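Local coordinates for trehalose monomycolate transport factor A (Mycolicibacterium smegmatis MC2 155, PDB 6T84), which is required for MmpL3-dependent transport of trehalose monomycolate to the mycobacterial cell wall, and for growth and cell elongation, at residues D31-W36 and V47-V52; T72-H77 and E164-V169; V80-V85 and R177-V182. All coordinates share one frame; numbering follows the deposited sequence.

Interaction 1: residues D31-W36 and V47-V52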
ATOM      1  N   ASP A  31     -10.091  -6.693  13.985  1.00 36.21           N
ATOM      2  CA  ASP A  31     -10.987  -6.237  12.935  1.00 35.49           C
ATOM      3  C   ASP A  31     -10.312  -5.380  11.875  1.00 33.22           C
ATOM      4  O   ASP A  31     -10.938  -5.054  10.870  1.00 35.18           O
ATOM      5  CB  ASP A  31     -12.196  -5.504  13.511  1.00 41.89           C
ATOM      6  CG  ASP A  31     -13.199  -6.457  14.142  1.00103.75           C
ATOM      7  OD1 ASP A  31     -13.465  -7.549  13.566  1.00 65.42           O
ATOM      8  OD2 ASP A  31     -13.710  -6.123  15.226  1.00 74.94           O
ATOM      9  N   LEU A  32      -9.045  -5.051  12.049  1.00 31.83           N
ATOM     10  CA  LEU A  32      -8.409  -4.057  11.192  1.00 31.98           C
ATOM     11  C   LEU A  32      -8.544  -4.374   9.691  1.00 31.41           C
ATOM     12  O   LEU A  32      -8.902  -3.491   8.892  1.00 32.38           O
ATOM     13  CB  LEU A  32      -6.924  -4.006  11.593  1.00 33.42           C
ATOM     14  CG  LEU A  32      -6.192  -2.753  11.104  1.00 34.93           C
ATOM     15  CD1 LEU A  32      -6.792  -1.527  11.664  1.00 33.55           C
ATOM     16  CD2 LEU A  32      -4.737  -2.807  11.510  1.00 58.43           C
ATOM     17  N   LEU A  33      -8.291  -5.628   9.294  1.00 31.11           N
ATOM     18  CA  LEU A  33      -8.140  -5.976   7.872  1.00 31.56           C
ATOM     19  C   LEU A  33      -9.430  -5.832   7.094  1.00 32.50           C
ATOM     20  O   LEU A  33      -9.389  -5.784   5.853  1.00 32.33           O
ATOM     21  CB  LEU A  33      -7.656  -7.419   7.707  1.00 31.58           C
ATOM     22  CG  LEU A  33      -6.265  -7.700   8.309  1.00 33.19           C
ATOM     23  CD1 LEU A  33      -5.851  -9.120   8.041  1.00 35.36           C
ATOM     24  CD2 LEU A  33      -5.261  -6.759   7.674  1.00 33.48           C
ATOM     25  N   LYS A  34     -10.564  -5.792   7.777  1.00 33.61           N
ATOM     26  CA  LYS A  34     -11.812  -5.805   7.044  1.00 34.61           C
ATOM     27  C   LYS A  34     -12.025  -4.545   6.241  1.00 30.55           C
ATOM     28  O   LYS A  34     -12.886  -4.531   5.361  1.00 30.99           O
ATOM     29  CB  LYS A  34     -12.982  -5.992   8.022  1.00 42.86           C
ATOM     30  CG  LYS A  34     -13.019  -7.376   8.663  1.00 61.14           C
ATOM     31  CD  LYS A  34     -14.250  -7.542   9.562  1.00 74.15           C
ATOM     32  CE  LYS A  34     -14.372  -8.960  10.115  1.00 86.77           C
ATOM     33  NZ  LYS A  34     -13.263  -9.315  11.046  1.00 99.04           N
ATOM     34  N   ARG A  35     -11.235  -3.490   6.468  0.63 30.59           N
ATOM     35  CA  ARG A  35     -11.569  -2.260   5.773  0.63 32.51           C
ATOM     36  C   ARG A  35     -10.991  -2.207   4.373  0.63 28.11           C
ATOM     37  O   ARG A  35     -11.382  -1.321   3.609  0.63 27.03           O
ATOM     38  CB  ARG A  35     -11.215  -0.995   6.557  0.63 39.70           C
ATOM     39  CG  ARG A  35      -9.813  -0.882   7.004  0.63 49.37           C
ATOM     40  CD  ARG A  35      -9.627   0.424   7.762  0.63 61.24           C
ATOM     41  NE  ARG A  35     -10.489   0.488   8.938  0.63 41.98           N
ATOM     42  CZ  ARG A  35     -11.382   1.445   9.156  0.63 41.46           C
ATOM     43  NH1 ARG A  35     -11.520   2.441   8.284  0.63 47.20           N
ATOM     44  NH2 ARG A  35     -12.131   1.404  10.255  0.63 39.47           N
ATOM     45  N   TRP A  36     -10.112  -3.145   4.022  1.00 25.66           N
ATOM     46  CA  TRP A  36      -9.475  -3.146   2.700  1.00 24.61           C
ATOM     47  C   TRP A  36      -9.766  -4.440   1.957  1.00 25.87           C
ATOM     48  O   TRP A  36      -9.836  -5.517   2.568  1.00 27.79           O
ATOM     49  CB  TRP A  36      -7.953  -2.977   2.834  1.00 23.03           C
ATOM     50  CG  TRP A  36      -7.632  -1.743   3.587  1.00 21.65           C
ATOM     51  CD1 TRP A  36      -7.849  -0.456   3.182  1.00 21.69           C
ATOM     52  CD2 TRP A  36      -7.104  -1.668   4.904  1.00 21.29           C
ATOM     53  NE1 TRP A  36      -7.455   0.421   4.176  1.00 21.06           N
ATOM     54  CE2 TRP A  36      -6.967  -0.298   5.231  1.00 21.18           C
ATOM     55  CE3 TRP A  36      -6.687  -2.634   5.828  1.00 21.87           C
ATOM     56  CZ2 TRP A  36      -6.477   0.125   6.462  1.00 21.88           C
ATOM     57  CZ3 TRP A  36      -6.175  -2.213   7.045  1.00 22.87           C
ATOM     58  CH2 TRP A  36      -6.081  -0.849   7.355  1.00 22.76           C
ATOM     59  N   VAL A  47      -7.528 -14.213   8.569  1.00 77.20           N
ATOM     60  CA  VAL A  47      -6.289 -13.794   9.212  1.00 43.55           C
ATOM     61  C   VAL A  47      -6.575 -12.507   9.969  1.00 43.29           C
ATOM     62  O   VAL A  47      -7.533 -11.795   9.683  1.00 39.84           O
ATOM     63  CB  VAL A  47      -5.140 -13.581   8.204  1.00 40.78           C
ATOM     64  CG1 VAL A  47      -4.688 -14.917   7.601  1.00 66.70           C
ATOM     65  CG2 VAL A  47      -5.551 -12.597   7.113  1.00 43.50           C
ATOM     66  N   THR A  48      -5.741 -12.220  10.957  1.00 39.57           N
ATOM     67  CA  THR A  48      -5.827 -10.949  11.646  1.00 32.45           C
ATOM     68  C   THR A  48      -4.506 -10.227  11.495  1.00 26.75           C
ATOM     69  O   THR A  48      -3.454 -10.837  11.285  1.00 28.30           O
ATOM     70  CB  THR A  48      -6.074 -11.115  13.139  1.00 32.31           C
ATOM     71  OG1 THR A  48      -4.964 -11.813  13.693  1.00 34.30           O
ATOM     72  CG2 THR A  48      -7.355 -11.910  13.427  1.00 31.80           C
ATOM     73  N   ALA A  49      -4.571  -8.929  11.684  1.00 22.25           N
ATOM     74  CA  ALA A  49      -3.406  -8.057  11.576  1.00 19.56           C
ATOM     75  C   ALA A  49      -2.556  -8.220  12.832  1.00 17.80           C
ATOM     76  O   ALA A  49      -3.080  -8.193  13.966  1.00 18.63           O
ATOM     77  CB  ALA A  49      -3.894  -6.620  11.441  1.00 19.39           C
ATOM     78  N   LYS A  50      -1.246  -8.390  12.662  1.00 16.02           N
ATOM     79  CA  LYS A  50      -0.350  -8.554  13.802  1.00 16.05           C
ATOM     80  C   LYS A  50       0.743  -7.511  13.764  1.00 14.43           C
ATOM     81  O   LYS A  50       1.063  -6.955  12.711  1.00 14.91           O
ATOM     82  CB  LYS A  50       0.267  -9.963  13.871  1.00 19.57           C
ATOM     83  CG  LYS A  50      -0.801 -11.002  14.225  1.00 23.75           C
ATOM     84  CD  LYS A  50      -0.220 -12.311  14.621  1.00 26.54           C
ATOM     85  CE  LYS A  50      -1.368 -13.259  15.022  1.00 28.81           C
ATOM     86  NZ  LYS A  50      -0.973 -14.687  15.012  1.00 30.20           N
ATOM     87  N   ASN A  51       1.400  -7.319  14.911  0.68 14.21           N
ATOM     88  CA  ASN A  51       2.473  -6.319  15.033  0.68 14.33           C
ATOM     89  C   ASN A  51       2.031  -4.984  14.431  0.68 12.73           C
ATOM     90  O   ASN A  51       2.633  -4.433  13.494  0.68 13.08           O
ATOM     91  CB  ASN A  51       3.764  -6.803  14.364  0.68 16.46           C
ATOM     92  CG  ASN A  51       4.397  -7.893  15.109  0.68 18.70           C
ATOM     93  OD1 ASN A  51       4.541  -7.802  16.313  0.68 18.56           O
ATOM     94  ND2 ASN A  51       4.834  -8.940  14.405  0.68 21.42           N
ATOM     95  N   VAL A  52       0.917  -4.510  14.968  1.00 12.46           N
ATOM     96  CA  VAL A  52       0.170  -3.397  14.393  1.00 12.55           C
ATOM     97  C   VAL A  52       0.716  -2.086  14.941  1.00 11.88           C
ATOM     98  O   VAL A  52       0.899  -1.925  16.164  1.00 12.81           O
ATOM     99  CB  VAL A  52      -1.317  -3.553  14.735  1.00 12.97           C
ATOM    100  CG1 VAL A  52      -2.124  -2.367  14.127  1.00 14.62           C
ATOM    101  CG2 VAL A  52      -1.849  -4.893  14.229  1.00 13.55           C
TER
HETATM  102  O   HOH W   1      -7.484  -7.747  11.482  1.00 29.72           O
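Leu32 and Val52 reach toward each other tip to tip, with Leu32 CD2 3.7 Å from Val52 CG1. The same methyl also lies 3.9 Å from Ala49 CB, so one branch of Leu32 serves two residues of 47-52. Its CG is anti to the backbone N (chi1 -163°), which places CD2 against Val52 and Ala49. Leu33, the next residue of the 3-10 turn 32-35, meets Val47 and Ala49, earlier in that segment. Its side chain crosses that of Val47 at a slant, with Leu33 CD1 3.6 Å from Val47 CG2, while Leu33 CD2 rests 4.0 Å from Ala49 CB. The Ala49 methyl touches both leucines, from directions about at right angles; the closest CA atoms, those of Leu33 and Ala49, are 6.4 Å apart. Water 1 bridges that separation, accepting from Leu33 N and Ala49 N at 3.2 Å each. Within the turn, Lys34 NZ forms a salt bridge with the anti lone pair of Asp31 OD1. Phe65 of strand 60-67 packs against both leucines and joins this layer to the large sheet. Methyl packing joins the 3-10 turn to strand 49-50 and to the residues on either side of it, and one water joins the N-H of Leu33 to that of Ala49.

Interaction 2: residues T72-H77 and E164-V169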
ATOM      1  N   THR A  72       3.927  -7.410   4.895  1.00 15.72           N
ATOM      2  CA  THR A  72       3.775  -6.270   5.786  1.00 15.28           C
ATOM      3  C   THR A  72       3.129  -5.167   4.947  1.00 13.99           C
ATOM      4  O   THR A  72       3.576  -4.906   3.831  1.00 15.44           O
ATOM      5  CB  THR A  72       5.145  -5.808   6.301  1.00 15.77           C
ATOM      6  OG1 THR A  72       5.711  -6.841   7.159  1.00 16.69           O
ATOM      7  CG2 THR A  72       5.086  -4.470   7.088  1.00 16.11           C
ATOM      8  N   VAL A  73       2.048  -4.593   5.431  1.00 13.59           N
ATOM      9  CA  VAL A  73       1.266  -3.595   4.703  1.00 13.66           C
ATOM     10  C   VAL A  73       1.342  -2.264   5.426  1.00 13.30           C
ATOM     11  O   VAL A  73       1.236  -2.205   6.658  1.00 13.56           O
ATOM     12  CB  VAL A  73      -0.203  -4.052   4.575  1.00 15.64           C
ATOM     13  CG1 VAL A  73      -1.014  -3.003   3.840  1.00 16.69           C
ATOM     14  CG2 VAL A  73      -0.247  -5.392   3.826  1.00 16.95           C
ATOM     15  N   ILE A  74       1.440  -1.181   4.657  1.00 12.75           N
ATOM     16  CA  ILE A  74       1.311   0.178   5.170  1.00 12.95           C
ATOM     17  C   ILE A  74       0.129   0.801   4.450  1.00 12.82           C
ATOM     18  O   ILE A  74       0.095   0.803   3.208  1.00 13.39           O
ATOM     19  CB  ILE A  74       2.598   0.983   4.885  1.00 13.43           C
ATOM     20  CG1 ILE A  74       3.796   0.327   5.569  1.00 14.97           C
ATOM     21  CG2 ILE A  74       2.429   2.459   5.308  1.00 14.03           C
ATOM     22  CD1 ILE A  74       5.171   1.001   5.134  1.00 17.69           C
ATOM     23  N   ALA A  75      -0.879   1.259   5.222  1.00 12.79           N
ATOM     24  CA  ALA A  75      -2.083   1.885   4.663  1.00 13.55           C
ATOM     25  C   ALA A  75      -2.142   3.335   5.107  1.00 13.90           C
ATOM     26  O   ALA A  75      -2.109   3.606   6.310  1.00 14.70           O
ATOM     27  CB  ALA A  75      -3.353   1.193   5.150  1.00 15.15           C
ATOM     28  N   LEU A  76      -2.245   4.262   4.147  1.00 13.84           N
ATOM     29  CA  LEU A  76      -2.272   5.695   4.428  1.00 14.66           C
ATOM     30  C   LEU A  76      -3.615   6.297   4.028  1.00 15.61           C
ATOM     31  O   LEU A  76      -4.096   6.069   2.916  1.00 16.15           O
ATOM     32  CB  LEU A  76      -1.157   6.399   3.665  1.00 15.94           C
ATOM     33  CG  LEU A  76      -1.094   7.941   3.758  1.00 16.70           C
ATOM     34  CD1 LEU A  76      -0.787   8.386   5.189  1.00 18.19           C
ATOM     35  CD2 LEU A  76       0.005   8.533   2.769  1.00 17.34           C
ATOM     36  N   HIS A  77      -4.231   7.040   4.939  1.00 16.71           N
ATOM     37  CA  HIS A  77      -5.539   7.602   4.621  1.00 18.07           C
ATOM     38  C   HIS A  77      -5.467   8.727   3.592  1.00 19.67           C
ATOM     39  O   HIS A  77      -4.592   9.590   3.653  1.00 19.39           O
ATOM     40  CB  HIS A  77      -6.185   8.141   5.902  1.00 19.56           C
ATOM     41  CG  HIS A  77      -7.604   8.557   5.705  1.00 22.56           C
ATOM     42  ND1 HIS A  77      -8.006   9.884   5.640  1.00 24.23           N
ATOM     43  CD2 HIS A  77      -8.735   7.815   5.600  1.00 23.22           C
ATOM     44  CE1 HIS A  77      -9.317   9.931   5.475  1.00 24.64           C
ATOM     45  NE2 HIS A  77      -9.786   8.693   5.449  1.00 24.17           N
ATOM     46  N   GLU A 164      11.453   3.323   4.561  1.00 17.93           N
ATOM     47  CA  GLU A 164      11.337   3.613   3.152  1.00 21.51           C
ATOM     48  C   GLU A 164       9.911   3.369   2.666  1.00 19.03           C
ATOM     49  O   GLU A 164       9.415   4.064   1.785  1.00 18.79           O
ATOM     50  CB  GLU A 164      12.324   2.721   2.396  1.00 28.54           C
ATOM     51  CG  GLU A 164      12.391   2.983   0.870  1.00 41.17           C
ATOM     52  CD  GLU A 164      12.648   4.449   0.450  1.00 72.73           C
ATOM     53  OE1 GLU A 164      13.252   5.248   1.206  1.00 45.83           O
ATOM     54  OE2 GLU A 164      12.240   4.800  -0.678  1.00 57.12           O
ATOM     55  N   GLY A 165       9.200   2.425   3.289  1.00 18.25           N
ATOM     56  CA  GLY A 165       7.814   2.178   2.907  1.00 18.52           C
ATOM     57  C   GLY A 165       6.908   3.344   3.236  1.00 17.41           C
ATOM     58  O   GLY A 165       5.978   3.656   2.471  1.00 17.47           O
ATOM     59  N   LEU A 166       7.135   3.988   4.394  1.00 17.08           N
ATOM     60  CA  LEU A 166       6.375   5.208   4.689  1.00 18.18           C
ATOM     61  C   LEU A 166       6.606   6.241   3.611  1.00 17.72           C
ATOM     62  O   LEU A 166       5.658   6.872   3.156  1.00 18.02           O
ATOM     63  CB  LEU A 166       6.717   5.826   6.051  1.00 18.62           C
ATOM     64  CG  LEU A 166       6.427   5.042   7.323  1.00 18.31           C
ATOM     65  CD1 LEU A 166       6.899   5.891   8.479  1.00 18.40           C
ATOM     66  CD2 LEU A 166       4.934   4.705   7.419  1.00 18.02           C
ATOM     67  N   ARG A 167       7.862   6.434   3.190  0.54 18.42           N
ATOM     68  CA  ARG A 167       8.115   7.415   2.137  0.54 19.97           C
ATOM     69  C   ARG A 167       7.477   6.990   0.821  0.54 18.50           C
ATOM     70  O   ARG A 167       6.968   7.833   0.067  0.54 19.43           O
ATOM     71  CB  ARG A 167       9.621   7.633   1.965  0.54 25.87           C
ATOM     72  CG  ARG A 167       9.980   8.701   0.949  0.54 35.03           C
ATOM     73  CD  ARG A 167       9.382  10.038   1.342  0.54 51.58           C
ATOM     74  NE  ARG A 167       9.933  10.514   2.609  0.54 78.46           N
ATOM     75  CZ  ARG A 167       9.490  11.581   3.265  0.54 44.46           C
ATOM     76  NH1 ARG A 167       8.485  12.293   2.779  0.54 42.17           N
ATOM     77  NH2 ARG A 167      10.058  11.939   4.407  0.54 42.29           N
ATOM     78  N   THR A 168       7.520   5.686   0.511  1.00 16.53           N
ATOM     79  CA  THR A 168       6.960   5.203  -0.749  1.00 16.23           C
ATOM     80  C   THR A 168       5.441   5.391  -0.793  1.00 16.22           C
ATOM     81  O   THR A 168       4.899   5.841  -1.813  1.00 16.86           O
ATOM     82  CB  THR A 168       7.357   3.742  -0.918  1.00 17.20           C
ATOM     83  OG1 THR A 168       8.809   3.683  -0.963  1.00 18.81           O
ATOM     84  CG2 THR A 168       6.827   3.175  -2.294  1.00 17.78           C
ATOM     85  N   VAL A 169       4.734   5.024   0.293  1.00 16.42           N
ATOM     86  CA  VAL A 169       3.283   5.146   0.267  1.00 16.62           C
ATOM     87  C   VAL A 169       2.869   6.604   0.161  1.00 16.88           C
ATOM     88  O   VAL A 169       1.886   6.925  -0.514  1.00 17.27           O
ATOM     89  CB  VAL A 169       2.586   4.397   1.433  1.00 16.99           C
ATOM     90  CG1 VAL A 169       2.743   5.162   2.734  1.00 17.16           C
ATOM     91  CG2 VAL A 169       1.097   4.224   1.091  1.00 17.84           C
TER
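Glu164 O is gripped by two donors from a single residue, Thr168 N and Thr168 OG1, each 2.8 Å away. The hydroxyl approaches from above the carbonyl plane, 43° out of it, at a C=O...donor angle of 135°. This ties the threonine back to its own helix, while the face bearing Gly165, Leu166 and Val169 packs on strand 72-77. Ile74 is the central strand residue: its CD1 lies 3.5 Å from Gly165 C, over the helix backbone, where the absence of a side chain lets the methyl come so near. Its other branch, CG2, is anti to the backbone N and meets Val169 CG1 at 3.7 Å, the two side chains crossing at a slant. Leu166 instead runs across Ile74 at about a right angle, with Leu166 CD2 4.0 Å from Ile74 CG2. One turn on along the helix, Val169 CG2 comes within 4.1 Å of Leu76 CB, so the valine straddles two alternate strand residues. All five touching residues are buried, and Leu166 also meets Trp17 and His21 of helix 10-21. The segment axes approach to 9.0 Å at 42°, a helix (159-175) layered on an antiparallel sheet, as in alpha+beta folds, within this probably cytoplasmic domain.

Interaction 3: residues V80-V85 and R177-V182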
ATOM      1  N   VAL A  80      -9.129  12.943  -0.040  1.00 34.20           N
ATOM      2  CA  VAL A  80     -10.309  12.950  -0.897  1.00 34.91           C
ATOM      3  C   VAL A  80     -10.474  11.568  -1.519  1.00 32.28           C
ATOM      4  O   VAL A  80      -9.548  11.064  -2.160  1.00 31.54           O
ATOM      5  CB  VAL A  80     -10.189  14.029  -1.989  1.00 39.93           C
ATOM      6  CG1 VAL A  80     -11.495  14.133  -2.780  1.00 38.61           C
ATOM      7  CG2 VAL A  80      -9.764  15.376  -1.373  1.00 34.01           C
ATOM      8  N   GLY A  81     -11.659  10.970  -1.371  1.00 31.47           N
ATOM      9  CA  GLY A  81     -11.894   9.638  -1.919  1.00 30.41           C
ATOM     10  C   GLY A  81     -11.991   9.602  -3.438  1.00 29.50           C
ATOM     11  O   GLY A  81     -12.226  10.605  -4.122  1.00 31.47           O
ATOM     12  N   THR A  82     -11.785   8.397  -3.981  1.00 26.71           N
ATOM     13  CA  THR A  82     -11.981   8.162  -5.404  1.00 26.09           C
ATOM     14  C   THR A  82     -12.606   6.799  -5.623  1.00 24.90           C
ATOM     15  O   THR A  82     -12.387   5.889  -4.830  1.00 25.82           O
ATOM     16  CB  THR A  82     -10.641   8.223  -6.165  1.00 26.60           C
ATOM     17  OG1 THR A  82     -10.890   8.035  -7.559  1.00 26.67           O
ATOM     18  CG2 THR A  82      -9.615   7.101  -5.758  1.00 26.59           C
ATOM     19  N   ASN A  83     -13.359   6.643  -6.716  1.00 24.56           N
ATOM     20  CA  ASN A  83     -13.818   5.313  -7.091  1.00 26.82           C
ATOM     21  C   ASN A  83     -12.872   4.607  -8.052  1.00 25.52           C
ATOM     22  O   ASN A  83     -13.127   3.455  -8.401  1.00 28.02           O
ATOM     23  CB  ASN A  83     -15.191   5.343  -7.761  1.00 33.73           C
ATOM     24  CG  ASN A  83     -16.320   5.527  -6.781  1.00 52.04           C
ATOM     25  OD1 ASN A  83     -16.223   5.168  -5.602  1.00 42.94           O
ATOM     26  ND2 ASN A  83     -17.422   6.068  -7.281  1.00 35.80           N
ATOM     27  N   VAL A  84     -11.822   5.252  -8.506  1.00 24.19           N
ATOM     28  CA  VAL A  84     -10.848   4.574  -9.379  1.00 22.81           C
ATOM     29  C   VAL A  84      -9.839   3.817  -8.518  1.00 21.73           C
ATOM     30  O   VAL A  84      -9.418   4.316  -7.464  1.00 21.69           O
ATOM     31  CB  VAL A  84     -10.135   5.615 -10.270  1.00 23.52           C
ATOM     32  CG1 VAL A  84      -9.045   4.991 -11.193  1.00 23.72           C
ATOM     33  CG2 VAL A  84     -11.153   6.366 -11.136  1.00 24.76           C
ATOM     34  N   VAL A  85      -9.434   2.624  -8.963  1.00 20.28           N
ATOM     35  CA  VAL A  85      -8.354   1.849  -8.330  1.00 18.76           C
ATOM     36  C   VAL A  85      -7.187   1.796  -9.297  1.00 18.00           C
ATOM     37  O   VAL A  85      -7.373   1.436 -10.456  1.00 18.44           O
ATOM     38  CB  VAL A  85      -8.808   0.421  -7.975  1.00 19.35           C
ATOM     39  CG1 VAL A  85      -7.613  -0.462  -7.504  1.00 19.35           C
ATOM     40  CG2 VAL A  85      -9.854   0.487  -6.902  1.00 19.69           C
ATOM     41  N   ARG A 177      -3.289  11.707  -6.235  1.00 22.26           N
ATOM     42  CA  ARG A 177      -4.201  12.799  -5.871  1.00 25.82           C
ATOM     43  C   ARG A 177      -5.069  13.247  -7.045  1.00 25.59           C
ATOM     44  O   ARG A 177      -6.164  13.793  -6.818  1.00 25.99           O
ATOM     45  CB  ARG A 177      -3.440  14.001  -5.303  1.00 31.00           C
ATOM     46  CG  ARG A 177      -3.024  13.882  -3.848  1.00 38.64           C
ATOM     47  CD  ARG A 177      -2.094  15.031  -3.444  1.00 36.46           C
ATOM     48  NE  ARG A 177      -2.492  16.276  -4.099  1.00 74.33           N
ATOM     49  CZ  ARG A 177      -1.642  17.227  -4.473  1.00112.06           C
ATOM     50  NH1 ARG A 177      -0.341  17.069  -4.258  1.00 74.67           N
ATOM     51  NH2 ARG A 177      -2.088  18.328  -5.071  1.00 87.96           N
ATOM     52  N   VAL A 178      -4.604  13.011  -8.288  1.00 26.78           N
ATOM     53  CA  VAL A 178      -5.318  13.368  -9.528  1.00 27.05           C
ATOM     54  C   VAL A 178      -6.498  12.457  -9.842  1.00 27.67           C
ATOM     55  O   VAL A 178      -7.292  12.781 -10.731  1.00 29.86           O
ATOM     56  CB  VAL A 178      -4.348  13.494 -10.729  1.00 29.92           C
ATOM     57  CG1 VAL A 178      -3.238  14.493 -10.392  1.00 36.45           C
ATOM     58  CG2 VAL A 178      -3.800  12.144 -11.106  1.00 28.35           C
ATOM     59  N   LEU A 179      -6.677  11.344  -9.116  1.00 26.54           N
ATOM     60  CA  LEU A 179      -7.802  10.466  -9.407  1.00 25.50           C
ATOM     61  C   LEU A 179      -9.117  11.185  -9.091  1.00 27.63           C
ATOM     62  O   LEU A 179      -9.188  11.974  -8.128  1.00 28.57           O
ATOM     63  CB  LEU A 179      -7.702   9.185  -8.585  1.00 23.47           C
ATOM     64  CG  LEU A 179      -6.518   8.270  -8.977  1.00 22.13           C
ATOM     65  CD1 LEU A 179      -6.535   7.014  -8.095  1.00 21.98           C
ATOM     66  CD2 LEU A 179      -6.527   8.025 -10.548  1.00 22.54           C
ATOM     67  N   PRO A 180     -10.174  10.935  -9.869  1.00 29.18           N
ATOM     68  CA  PRO A 180     -11.372  11.783  -9.768  1.00 30.56           C
ATOM     69  C   PRO A 180     -12.111  11.539  -8.465  1.00 32.47           C
ATOM     70  O   PRO A 180     -12.081  10.431  -7.910  1.00 31.71           O
ATOM     71  CB  PRO A 180     -12.213  11.359 -10.992  1.00 30.39           C
ATOM     72  CG  PRO A 180     -11.708   9.970 -11.346  1.00 30.26           C
ATOM     73  CD  PRO A 180     -10.284   9.892 -10.909  1.00 29.79           C
ATOM     74  N   PRO A 181     -12.800  12.548  -7.942  1.00 36.19           N
ATOM     75  CA  PRO A 181     -13.572  12.371  -6.703  1.00 39.32           C
ATOM     76  C   PRO A 181     -14.754  11.435  -6.911  1.00 38.81           C
ATOM     77  O   PRO A 181     -15.196  11.177  -8.031  1.00 38.06           O
ATOM     78  CB  PRO A 181     -14.057  13.788  -6.377  1.00 48.77           C
ATOM     79  CG  PRO A 181     -13.298  14.720  -7.323  1.00 61.89           C
ATOM     80  CD  PRO A 181     -12.910  13.899  -8.514  1.00 39.71           C
ATOM     81  N   VAL A 182     -15.257  10.900  -5.803  1.00 39.45           N
ATOM     82  CA  VAL A 182     -16.457  10.054  -5.875  1.00 40.53           C
ATOM     83  C   VAL A 182     -17.636  10.909  -6.320  1.00 49.31           C
ATOM     84  O   VAL A 182     -17.882  11.971  -5.722  1.00 47.25           O
ATOM     85  CB  VAL A 182     -16.731   9.432  -4.517  1.00 35.36           C
ATOM     86  CG1 VAL A 182     -17.980   8.576  -4.559  1.00 32.52           C
ATOM     87  CG2 VAL A 182     -15.529   8.603  -4.115  1.00 34.94           C
TER
HETATM   88  O   HOH W   2     -10.396  11.923  -5.534  1.00 34.93           O
HETATM   89  O   HOH W   3     -14.413  12.134  -3.260  1.00 37.44           O
HETATM   90  O   HOH W   4     -14.220   8.353  -8.650  1.00 28.22           O
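Thr82 OG1 donates to Pro180 O at 2.7 Å, a short bond that lies in the carbonyl plane with a C=O...donor angle of 150°. Thr82 OG1 also accepts from Val84 N at 3.1 Å with an N-H...O angle of 165°. The hydroxyl's placement anti to the Thr82 backbone N (chi1 -178°) lets it serve both partners, one in each segment. Direct backbone pairing is slight by comparison: Val182 N to Gly81 O is a weak bond, supplemented by a CA-H...O contact from Pro181 CA to Gly81 O.

The bond from Val84 N back to the Thr82 hydroxyl closes an ST turn in the loop between strands 71-77 and 86-90, at the point where the tail after helix 159-175 passes.

Ordered water adds a second set of polar links. Water 2 donates to Gly81 O and Leu179 O, water 3 joins Gly81 O to Val182 N, and water 4 accepts from Asn83 N at 2.7 Å while donating to Pro181 O.

Apolar packing flanks the polar centre. Val84 divides its branches, CG1 facing Leu179 CD2 at 4.0 Å and CG2 meeting Pro180 CD at 3.6 Å, its side chain nearly perpendicular to that of the proline. Leu179 crosses Thr82 at a slant.

A van der Waals contact of a different kind lies farther along the tail, where Val182 crosses Asn83 of the loop at about a right angle and sets its methyls against the amide, with Asn83 ND2 3.7 Å from Val182 CG1.

From the N terminus, interaction 1 comes first and closes a short loop, with ten residues separating 31-36 from 47-52. It is complete before interaction 2 opens, so the two lie in series, yet they touch in space where Trp36 CZ2 packs 3.6 Å from Ala75 CB. Ile74 and Leu76 of that strand point to the helix, and Ala75 points away from it, so Trp36 and helix 159-175 lie on opposite faces of strand 71-77. Interactions 2 and 3 cross: 72-77 and 80-85 follow each other, and later 164-169 and 177-182 do so in the same order. Interaction 2 joins strand to helix across 86 intervening residues; interaction 3 ties the next loop to the C-terminal tail across 91.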